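Local coordinates for endonuclease and methylase LlaGI (Lactococcus lactis, PDB 5FFJ), which probably recognises specific DNA sequences, methylates adenine bases in them and drives DNA cleavage with a helicase-like ATPase, as a single-chain Type ISP restriction-modification enzyme, at residues R565-W569 / K647-A651; R962-I968 / Y1000-K1006; G1051-S1055 / E1236-V1240. All coordinates share one frame; numbering follows the deposited sequence.

Interaction 1 (R565-W569 / K647-A651)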
loop_
_atom_site.group_PDB
_atom_site.type_symbol
_atom_site.label_atom_id
_atom_site.label_comp_id
_atom_site.label_asym_id
_atom_site.label_seq_id
_atom_site.Cartn_x
_atom_site.Cartn_y
_atom_site.Cartn_z
ATOM N N ARG A 565 23.708 5.866 -3.058
ATOM C CA ARG A 565 25.027 6.129 -3.622
ATOM C C ARG A 565 25.072 5.712 -5.087
ATOM O O ARG A 565 25.577 6.447 -5.937
ATOM C CB ARG A 565 26.116 5.396 -2.834
ATOM C CG ARG A 565 26.547 6.104 -1.560
ATOM C CD ARG A 565 27.954 5.701 -1.146
ATOM N NE ARG A 565 28.492 6.581 -0.111
ATOM C CZ ARG A 565 29.089 7.747 -0.347
ATOM N NH1 ARG A 565 29.229 8.193 -1.590
ATOM N NH2 ARG A 565 29.546 8.473 0.663
ATOM N N GLN A 566 24.538 4.529 -5.375
ATOM C CA GLN A 566 24.503 4.014 -6.738
ATOM C C GLN A 566 23.652 4.902 -7.637
ATOM O O GLN A 566 24.127 5.403 -8.654
ATOM C CB GLN A 566 23.961 2.582 -6.755
ATOM C CG GLN A 566 24.889 1.559 -6.118
ATOM C CD GLN A 566 24.269 0.176 -6.038
ATOM O OE1 GLN A 566 23.099 -0.013 -6.368
ATOM N NE2 GLN A 566 25.057 -0.801 -5.599
ATOM N N ILE A 567 22.396 5.100 -7.244
ATOM C CA ILE A 567 21.444 5.886 -8.028
ATOM C C ILE A 567 21.956 7.292 -8.323
ATOM O O ILE A 567 21.799 7.791 -9.435
ATOM C CB ILE A 567 20.087 6.001 -7.305
ATOM N N ASN A 568 22.559 7.930 -7.324
ATOM C CA ASN A 568 23.046 9.293 -7.486
ATOM C C ASN A 568 24.265 9.391 -8.396
ATOM O O ASN A 568 24.369 10.317 -9.200
ATOM C CB ASN A 568 23.378 9.898 -6.125
ATOM C CG ASN A 568 22.143 10.376 -5.385
ATOM O OD1 ASN A 568 21.858 11.573 -5.344
ATOM N ND2 ASN A 568 21.391 9.440 -4.814
ATOM N N TRP A 569 25.183 8.437 -8.272
ATOM C CA TRP A 569 26.415 8.471 -9.054
ATOM C C TRP A 569 26.116 8.350 -10.542
ATOM O O TRP A 569 26.861 8.863 -11.377
ATOM C CB TRP A 569 27.364 7.355 -8.621
ATOM C CG TRP A 569 28.754 7.518 -9.165
ATOM C CD1 TRP A 569 29.800 8.156 -8.563
ATOM C CD2 TRP A 569 29.248 7.040 -10.424
ATOM N NE1 TRP A 569 30.913 8.105 -9.366
ATOM C CE2 TRP A 569 30.601 7.426 -10.515
ATOM C CE3 TRP A 569 28.679 6.324 -11.482
ATOM C CZ2 TRP A 569 31.392 7.118 -11.620
ATOM C CZ3 TRP A 569 29.465 6.022 -12.579
ATOM C CH2 TRP A 569 30.808 6.418 -12.640
ATOM N N LYS A 647 33.697 -0.317 -15.749
ATOM C CA LYS A 647 34.888 0.160 -16.442
ATOM C C LYS A 647 35.167 1.633 -16.152
ATOM O O LYS A 647 36.301 2.102 -16.253
ATOM C CB LYS A 647 34.732 -0.038 -17.952
ATOM C CG LYS A 647 35.739 0.735 -18.786
ATOM N N ALA A 648 34.120 2.351 -15.770
ATOM C CA ALA A 648 34.151 3.807 -15.738
ATOM C C ALA A 648 34.515 4.388 -14.376
ATOM O O ALA A 648 34.346 5.589 -14.150
ATOM C CB ALA A 648 32.812 4.337 -16.163
ATOM N N GLY A 649 35.012 3.550 -13.474
ATOM C CA GLY A 649 35.367 4.003 -12.142
ATOM C C GLY A 649 34.155 4.005 -11.229
ATOM O O GLY A 649 33.939 4.948 -10.464
ATOM N N PHE A 650 33.352 2.952 -11.338
ATOM C CA PHE A 650 32.205 2.741 -10.462
ATOM C C PHE A 650 32.218 1.300 -9.966
ATOM O O PHE A 650 32.236 0.364 -10.762
ATOM C CB PHE A 650 30.889 3.048 -11.187
ATOM C CG PHE A 650 29.670 2.506 -10.491
ATOM C CD1 PHE A 650 29.173 1.252 -10.812
ATOM C CD2 PHE A 650 29.022 3.246 -9.517
ATOM C CE1 PHE A 650 28.054 0.748 -10.173
ATOM C CE2 PHE A 650 27.902 2.747 -8.876
ATOM C CZ PHE A 650 27.418 1.497 -9.205
ATOM N N ALA A 651 32.218 1.132 -8.649
ATOM C CA ALA A 651 32.237 -0.194 -8.043
ATOM C C ALA A 651 30.893 -0.515 -7.400
ATOM O O ALA A 651 30.025 0.352 -7.287
ATOM C CB ALA A 651 33.350 -0.283 -7.011
#

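Interaction 2 (R962-I968 / Y1000-K1006). With nucleotides of chain B.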
loop_
_atom_site.group_PDB
_atom_site.type_symbol
_atom_site.label_atom_id
_atom_site.label_comp_id
_atom_site.label_asym_id
_atom_site.label_seq_id
_atom_site.Cartn_x
_atom_site.Cartn_y
_atom_site.Cartn_z
ATOM N N ARG A 962 -21.539 -8.672 6.952
ATOM C CA ARG A 962 -21.552 -9.952 7.650
ATOM C C ARG A 962 -21.880 -11.086 6.684
ATOM O O ARG A 962 -21.306 -12.171 6.774
ATOM C CB ARG A 962 -22.558 -9.927 8.807
ATOM C CG ARG A 962 -22.276 -8.851 9.855
ATOM C CD ARG A 962 -23.106 -9.045 11.114
ATOM N NE ARG A 962 -24.542 -8.916 10.868
ATOM C CZ ARG A 962 -25.214 -7.767 10.896
ATOM N NH1 ARG A 962 -24.589 -6.623 11.150
ATOM N NH2 ARG A 962 -26.520 -7.760 10.662
ATOM N N LYS A 963 -22.796 -10.829 5.753
ATOM C CA LYS A 963 -23.181 -11.832 4.764
ATOM C C LYS A 963 -22.024 -12.156 3.822
ATOM O O LYS A 963 -21.815 -13.315 3.465
ATOM C CB LYS A 963 -24.393 -11.362 3.952
ATOM C CG LYS A 963 -25.686 -11.260 4.747
ATOM C CD LYS A 963 -26.906 -11.441 3.855
ATOM C CE LYS A 963 -28.143 -10.797 4.461
ATOM N NZ LYS A 963 -28.110 -9.311 4.351
ATOM N N GLU A 964 -21.276 -11.132 3.421
ATOM C CA GLU A 964 -20.134 -11.321 2.529
ATOM C C GLU A 964 -19.108 -12.254 3.160
ATOM O O GLU A 964 -18.790 -13.308 2.609
ATOM C CB GLU A 964 -19.488 -9.978 2.188
ATOM C CG GLU A 964 -20.312 -9.126 1.236
ATOM C CD GLU A 964 -20.422 -9.733 -0.146
ATOM O OE1 GLU A 964 -19.371 -10.056 -0.743
ATOM O OE2 GLU A 964 -21.561 -9.892 -0.633
ATOM N N GLY A 965 -18.592 -11.859 4.318
ATOM C CA GLY A 965 -17.730 -12.722 5.103
ATOM C C GLY A 965 -16.255 -12.615 4.769
ATOM O O GLY A 965 -15.752 -11.538 4.449
ATOM N N GLY A 966 -15.568 -13.751 4.844
ATOM C CA GLY A 966 -14.124 -13.804 4.704
ATOM C C GLY A 966 -13.582 -13.254 3.400
ATOM O O GLY A 966 -14.188 -13.409 2.340
ATOM N N LYS A 967 -12.423 -12.610 3.492
ATOM C CA LYS A 967 -11.715 -12.093 2.327
ATOM C C LYS A 967 -10.684 -13.115 1.852
ATOM O O LYS A 967 -9.754 -13.448 2.586
ATOM C CB LYS A 967 -11.036 -10.761 2.663
ATOM C CG LYS A 967 -11.988 -9.713 3.232
ATOM C CD LYS A 967 -11.252 -8.473 3.716
ATOM C CE LYS A 967 -10.480 -8.750 4.993
ATOM N NZ LYS A 967 -10.133 -7.493 5.706
ATOM N N ILE A 968 -10.859 -13.610 0.630
ATOM C CA ILE A 968 -10.022 -14.684 0.091
ATOM C C ILE A 968 -8.521 -14.390 0.156
ATOM O O ILE A 968 -7.721 -15.290 0.411
ATOM C CB ILE A 968 -10.392 -14.985 -1.379
ATOM C CG1 ILE A 968 -11.772 -15.644 -1.452
ATOM C CG2 ILE A 968 -9.334 -15.880 -2.033
ATOM C CD1 ILE A 968 -11.807 -17.078 -0.959
ATOM N N TYR A 1000 -21.935 -15.569 4.962
ATOM C CA TYR A 1000 -21.388 -15.658 6.326
ATOM C C TYR A 1000 -20.153 -16.543 6.514
ATOM O O TYR A 1000 -19.637 -16.644 7.627
ATOM C CB TYR A 1000 -22.471 -16.141 7.301
ATOM C CG TYR A 1000 -23.648 -15.197 7.433
ATOM C CD1 TYR A 1000 -23.497 -13.947 8.019
ATOM C CD2 TYR A 1000 -24.908 -15.558 6.980
ATOM C CE1 TYR A 1000 -24.567 -13.081 8.142
ATOM C CE2 TYR A 1000 -25.986 -14.697 7.101
ATOM C CZ TYR A 1000 -25.808 -13.459 7.686
ATOM O OH TYR A 1000 -26.873 -12.591 7.812
ATOM N N LEU A 1001 -19.658 -17.164 5.450
ATOM C CA LEU A 1001 -18.531 -18.081 5.592
ATOM C C LEU A 1001 -17.237 -17.343 5.923
ATOM O O LEU A 1001 -16.954 -16.280 5.368
ATOM C CB LEU A 1001 -18.347 -18.903 4.317
ATOM C CG LEU A 1001 -19.491 -19.857 3.973
ATOM C CD1 LEU A 1001 -19.214 -20.538 2.639
ATOM C CD2 LEU A 1001 -19.694 -20.886 5.082
ATOM N N THR A 1002 -16.461 -17.912 6.843
ATOM C CA THR A 1002 -15.157 -17.362 7.193
ATOM C C THR A 1002 -14.184 -17.534 6.035
ATOM O O THR A 1002 -14.460 -18.265 5.084
ATOM C CB THR A 1002 -14.560 -18.035 8.456
ATOM O OG1 THR A 1002 -14.264 -19.410 8.185
ATOM C CG2 THR A 1002 -15.522 -17.941 9.635
ATOM N N ARG A 1003 -13.045 -16.854 6.128
ATOM C CA ARG A 1003 -12.006 -16.930 5.110
ATOM C C ARG A 1003 -11.580 -18.374 4.870
ATOM O O ARG A 1003 -11.439 -18.801 3.726
ATOM C CB ARG A 1003 -10.801 -16.079 5.521
ATOM C CG ARG A 1003 -9.530 -16.337 4.718
ATOM C CD ARG A 1003 -8.453 -15.310 5.058
ATOM N NE ARG A 1003 -7.095 -15.821 4.873
ATOM C CZ ARG A 1003 -6.473 -15.911 3.700
ATOM N NH1 ARG A 1003 -7.084 -15.537 2.585
ATOM N NH2 ARG A 1003 -5.235 -16.383 3.640
ATOM N N ASP A 1004 -11.390 -19.126 5.951
ATOM C CA ASP A 1004 -10.917 -20.504 5.841
ATOM C C ASP A 1004 -12.075 -21.501 5.711
ATOM O O ASP A 1004 -11.859 -22.645 5.314
ATOM C CB ASP A 1004 -10.024 -20.867 7.037
ATOM C CG ASP A 1004 -10.637 -20.490 8.369
ATOM O OD1 ASP A 1004 -11.666 -19.782 8.376
ATOM O OD2 ASP A 1004 -10.074 -20.890 9.411
ATOM N N ASP A 1005 -13.296 -21.075 6.030
ATOM C CA ASP A 1005 -14.472 -21.890 5.730
ATOM C C ASP A 1005 -14.591 -22.007 4.218
ATOM O O ASP A 1005 -14.941 -23.060 3.688
ATOM C CB ASP A 1005 -15.756 -21.285 6.311
ATOM C CG ASP A 1005 -16.034 -21.737 7.734
ATOM O OD1 ASP A 1005 -15.071 -21.988 8.488
ATOM O OD2 ASP A 1005 -17.226 -21.838 8.096
ATOM N N LYS A 1006 -14.296 -20.907 3.533
ATOM C CA LYS A 1006 -14.328 -20.866 2.078
ATOM C C LYS A 1006 -13.186 -21.689 1.490
ATOM O O LYS A 1006 -13.342 -22.323 0.445
ATOM C CB LYS A 1006 -14.251 -19.419 1.586
ATOM C CG LYS A 1006 -15.451 -18.568 1.976
ATOM C CD LYS A 1006 -15.237 -17.102 1.633
ATOM C CE LYS A 1006 -16.477 -16.272 1.931
ATOM N NZ LYS A 1006 -16.199 -14.811 1.858
ATOM P P DG B 12 -7.801 -3.271 -1.371
ATOM O OP1 DG B 12 -9.100 -3.888 -1.714
ATOM O OP2 DG B 12 -7.656 -1.798 -1.367
ATOM O "O5'" DG B 12 -7.419 -3.832 0.077
ATOM C "C5'" DG B 12 -6.125 -3.594 0.613
ATOM C "C4'" DG B 12 -6.035 -2.211 1.220
ATOM O "O4'" DG B 12 -7.158 -2.013 2.115
ATOM C "C3'" DG B 12 -4.806 -1.973 2.076
ATOM O "O3'" DG B 12 -4.486 -0.573 2.118
ATOM C "C2'" DG B 12 -5.248 -2.538 3.423
ATOM C "C1'" DG B 12 -6.744 -2.203 3.460
ATOM N N9 DG B 12 -7.594 -3.235 4.075
ATOM C C8 DG B 12 -7.401 -4.600 4.082
ATOM N N7 DG B 12 -8.342 -5.256 4.712
ATOM C C5 DG B 12 -9.215 -4.266 5.147
ATOM C C6 DG B 12 -10.422 -4.367 5.885
ATOM O O6 DG B 12 -10.979 -5.386 6.315
ATOM N N1 DG B 12 -10.991 -3.115 6.110
ATOM C C2 DG B 12 -10.460 -1.923 5.681
ATOM N N2 DG B 12 -11.147 -0.818 5.988
ATOM N N3 DG B 12 -9.335 -1.817 4.992
ATOM C C4 DG B 12 -8.767 -3.020 4.763
#

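Interaction 3 (G1051-S1055 / E1236-V1240)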
loop_
_atom_site.group_PDB
_atom_site.type_symbol
_atom_site.label_atom_id
_atom_site.label_comp_id
_atom_site.label_asym_id
_atom_site.label_seq_id
_atom_site.Cartn_x
_atom_site.Cartn_y
_atom_site.Cartn_z
ATOM N N GLY A 1051 -44.869 11.165 -19.224
ATOM C CA GLY A 1051 -45.841 11.017 -18.155
ATOM C C GLY A 1051 -45.211 10.613 -16.836
ATOM O O GLY A 1051 -45.873 10.027 -15.979
ATOM N N SER A 1052 -43.928 10.919 -16.673
ATOM C CA SER A 1052 -43.237 10.620 -15.427
ATOM C C SER A 1052 -43.755 11.539 -14.330
ATOM O O SER A 1052 -44.329 12.591 -14.612
ATOM C CB SER A 1052 -41.724 10.779 -15.590
ATOM O OG SER A 1052 -41.364 12.142 -15.718
ATOM N N ILE A 1053 -43.556 11.139 -13.079
ATOM C CA ILE A 1053 -44.064 11.904 -11.948
ATOM C C ILE A 1053 -43.246 13.180 -11.747
ATOM O O ILE A 1053 -43.808 14.266 -11.606
ATOM C CB ILE A 1053 -44.059 11.056 -10.659
ATOM C CG1 ILE A 1053 -44.920 9.804 -10.865
ATOM C CG2 ILE A 1053 -44.569 11.875 -9.479
ATOM C CD1 ILE A 1053 -45.004 8.890 -9.659
ATOM N N PHE A 1054 -41.923 13.044 -11.728
ATOM C CA PHE A 1054 -41.026 14.197 -11.669
ATOM C C PHE A 1054 -40.495 14.521 -13.063
ATOM O O PHE A 1054 -40.199 13.618 -13.846
ATOM C CB PHE A 1054 -39.855 13.937 -10.716
ATOM C CG PHE A 1054 -40.250 13.859 -9.267
ATOM C CD1 PHE A 1054 -40.287 15.001 -8.483
ATOM C CD2 PHE A 1054 -40.571 12.645 -8.685
ATOM C CE1 PHE A 1054 -40.644 14.935 -7.150
ATOM C CE2 PHE A 1054 -40.929 12.572 -7.352
ATOM C CZ PHE A 1054 -40.965 13.718 -6.585
ATOM N N SER A 1055 -40.373 15.809 -13.369
ATOM C CA SER A 1055 -39.847 16.236 -14.662
ATOM C C SER A 1055 -38.324 16.167 -14.665
ATOM O O SER A 1055 -37.707 15.891 -15.694
ATOM C CB SER A 1055 -40.308 17.657 -14.992
ATOM O OG SER A 1055 -39.810 18.587 -14.045
ATOM N N GLU A 1236 -49.183 14.288 -4.620
ATOM C CA GLU A 1236 -48.441 13.333 -5.435
ATOM C C GLU A 1236 -47.033 13.153 -4.882
ATOM O O GLU A 1236 -46.502 12.046 -4.856
ATOM C CB GLU A 1236 -48.377 13.796 -6.891
ATOM C CG GLU A 1236 -47.796 12.762 -7.846
ATOM C CD GLU A 1236 -48.642 11.506 -7.938
ATOM O OE1 GLU A 1236 -49.841 11.566 -7.588
ATOM O OE2 GLU A 1236 -48.108 10.456 -8.357
ATOM N N PHE A 1237 -46.437 14.255 -4.443
ATOM C CA PHE A 1237 -45.094 14.238 -3.872
ATOM C C PHE A 1237 -45.022 13.323 -2.655
ATOM O O PHE A 1237 -44.163 12.444 -2.579
ATOM C CB PHE A 1237 -44.668 15.657 -3.489
ATOM C CG PHE A 1237 -43.240 15.764 -3.038
ATOM C CD1 PHE A 1237 -42.212 15.808 -3.964
ATOM C CD2 PHE A 1237 -42.926 15.831 -1.691
ATOM C CE1 PHE A 1237 -40.897 15.913 -3.555
ATOM C CE2 PHE A 1237 -41.612 15.936 -1.277
ATOM C CZ PHE A 1237 -40.597 15.980 -2.209
ATOM N N TYR A 1238 -45.927 13.529 -1.704
ATOM C CA TYR A 1238 -45.928 12.736 -0.483
ATOM C C TYR A 1238 -46.438 11.318 -0.733
ATOM O O TYR A 1238 -46.102 10.398 0.012
ATOM C CB TYR A 1238 -46.763 13.422 0.600
ATOM C CG TYR A 1238 -46.174 14.741 1.044
ATOM C CD1 TYR A 1238 -44.908 14.796 1.614
ATOM C CD2 TYR A 1238 -46.875 15.928 0.894
ATOM C CE1 TYR A 1238 -44.358 15.995 2.018
ATOM C CE2 TYR A 1238 -46.331 17.134 1.296
ATOM C CZ TYR A 1238 -45.073 17.160 1.857
ATOM O OH TYR A 1238 -44.524 18.355 2.261
ATOM N N TYR A 1239 -47.237 11.137 -1.781
ATOM C CA TYR A 1239 -47.668 9.797 -2.163
ATOM C C TYR A 1239 -46.471 8.935 -2.530
ATOM O O TYR A 1239 -46.386 7.777 -2.126
ATOM C CB TYR A 1239 -48.638 9.831 -3.340
ATOM C CG TYR A 1239 -48.841 8.462 -3.942
ATOM C CD1 TYR A 1239 -49.434 7.444 -3.207
ATOM C CD2 TYR A 1239 -48.425 8.180 -5.236
ATOM C CE1 TYR A 1239 -49.610 6.187 -3.743
ATOM C CE2 TYR A 1239 -48.602 6.923 -5.783
ATOM C CZ TYR A 1239 -49.199 5.931 -5.033
ATOM O OH TYR A 1239 -49.382 4.677 -5.568
ATOM N N VAL A 1240 -45.561 9.502 -3.316
ATOM C CA VAL A 1240 -44.338 8.807 -3.685
ATOM C C VAL A 1240 -43.577 8.422 -2.423
ATOM O O VAL A 1240 -43.152 7.279 -2.271
ATOM C CB VAL A 1240 -43.441 9.675 -4.588
ATOM C CG1 VAL A 1240 -42.097 8.999 -4.830
ATOM C CG2 VAL A 1240 -44.138 9.958 -5.909
#

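Interaction 1 (R565-W569 / K647-A651)
Q566, on helix 558-574 of the coupler domain, offers its methylene CG to the rim of the F650 ring, 4.0 Å from CZ and close to the ring plane. Its chain runs on straight past CG across F650, and the amide oxygen OE1 is taken up by S610 on helix 602-623. One turn further along, W569 carries the larger share of the contact. Its CG lies anti to the backbone N (chi1 -167°), and the indole reaches out over the loop that follows helix 633-646. F650 CB sits over the six-membered ring, 3.8 Å from its centroid, a CH-pi contact 21° off the normal. The phenyl ring behind it meets the indole obliquely, centroids 5.2 Å apart. W569 CH2 has A648 O at the ring edge, 3.9 Å away, and G649 O lies 3.5 Å from W569 CZ2. With an alanine here instead of W569, F650 CB would lose the ring it lies against, which would probably open a gap and let the phenyl turn. No hydrogen bond joins the two segments: the contact rests on apolar packing and the CH-pi approach, with two carbonyl oxygens near the indole.

Interaction 2 (R962-I968 / Y1000-K1006)
Y1000 lays one face of its ring over K963, whose CA stands 4.1 Å from the ring centroid and 20° off the normal in a CH-pi contact. The two side chains run side by side in the same direction, K963 CG lying 3.5 Å from Y1000 OH, and the ammonium of K963 goes on to a salt bridge with E959. Next to this pair the backbones join: Y1000 N donates to K963 O, and G966 N to L1001 O (2.9 Å). G965 leaves helix 959-964 with positive phi, and a CB on either G965 or G966 would run into the backbone of 1000-1006. K1006, its chain extended beyond CG, reaches from the weakly bonded start of helix 1003-1012. Its NZ bonds to E964 O (3.1 Å) and also to G966 O, the latter modelled very short and so less certain in length; the ammonium thus links the helix end to the turn. E964, whose side chain starts away from 1000-1006, makes a salt bridge with R951. Beyond the turn K967 is bent at chi3 (-72°), and its NZ hydrogen-bonds N7 (3.0 Å) and O6 of DG12 of chain B, the latter modelled very short. The segments follow strands 944-951 and 991-996 of the methyltransferase sheet, whose first seven strands have the class I order 3-2-1-4-5-7-6. Paired acceptors O6 and N7 mark guanine on its major-groove edge, so K967, on a backbone bonded to Y1000, L1001 and K1006, probably takes part in reading the DNA sequence.

Interaction 3 (G1051-S1055 / E1236-V1240)
I1053 and E1236 mark the closest approach of the two backbones, with CA atoms 8.0 Å apart: an irregular loop leading into strand 1058-1059 runs past helix 1234-1243, and only side chains bridge the distance. The contact joins a loop to a helix within the C-terminal specificity domain, of the target-recognition (TRD) clan. The loop is steadied by backbone hydrogen bonds between I1053 and P1045 and between F1054 and L1046, and by S1052 OG, which donates to F1054 O from above the carbonyl plane. I1053 points at the helix and fits between residues one turn apart. Its CD1 meets V1240 CG2 at 4.0 Å, while its CG2 packs on E1236 CG at 3.7 Å. E1236 crosses the isoleucine at about a right angle: its chain bends at chi2 (64°), which brings the carboxylate OE2 to 3.7 Å from I1053 CD1, and its OE1 has a long, weak ion pair with K1270. I1264 of strand 1263-1264 also touches the isoleucine. With CG beside its backbone N (chi1 -69°), F1054 brings the far end of its ring to the helix. It meets F1237 rim to rim, neither ring lying over the other, the planes 78° apart and the centroids 5.8 Å from each other. Closest in this aromatic pair are F1054 CZ and F1237 CD1, at 3.6 Å.

Overall arrangement
From the N terminus, the chain passes through the ATPase part before any of the three contacts opens, and they then follow in series, neither nesting nor crossing. Interaction 1 closes a loop of 77 intervening residues, largely helical, and ties two parts of the coupler's helical bundle. Interaction 2 closes the shortest loop, 31 residues that include strands 977-984 and 991-996, and joins two connections of the methyltransferase sheet beside the DNA. Interaction 3 spans 180 residues of mixed helix and strand, bringing the loop before strand 1058-1059 against helix 1234-1243 of the specificity domain. Centres of interactions 1 and 3 lie about 74 Å apart, on opposite sides of the chain's centre.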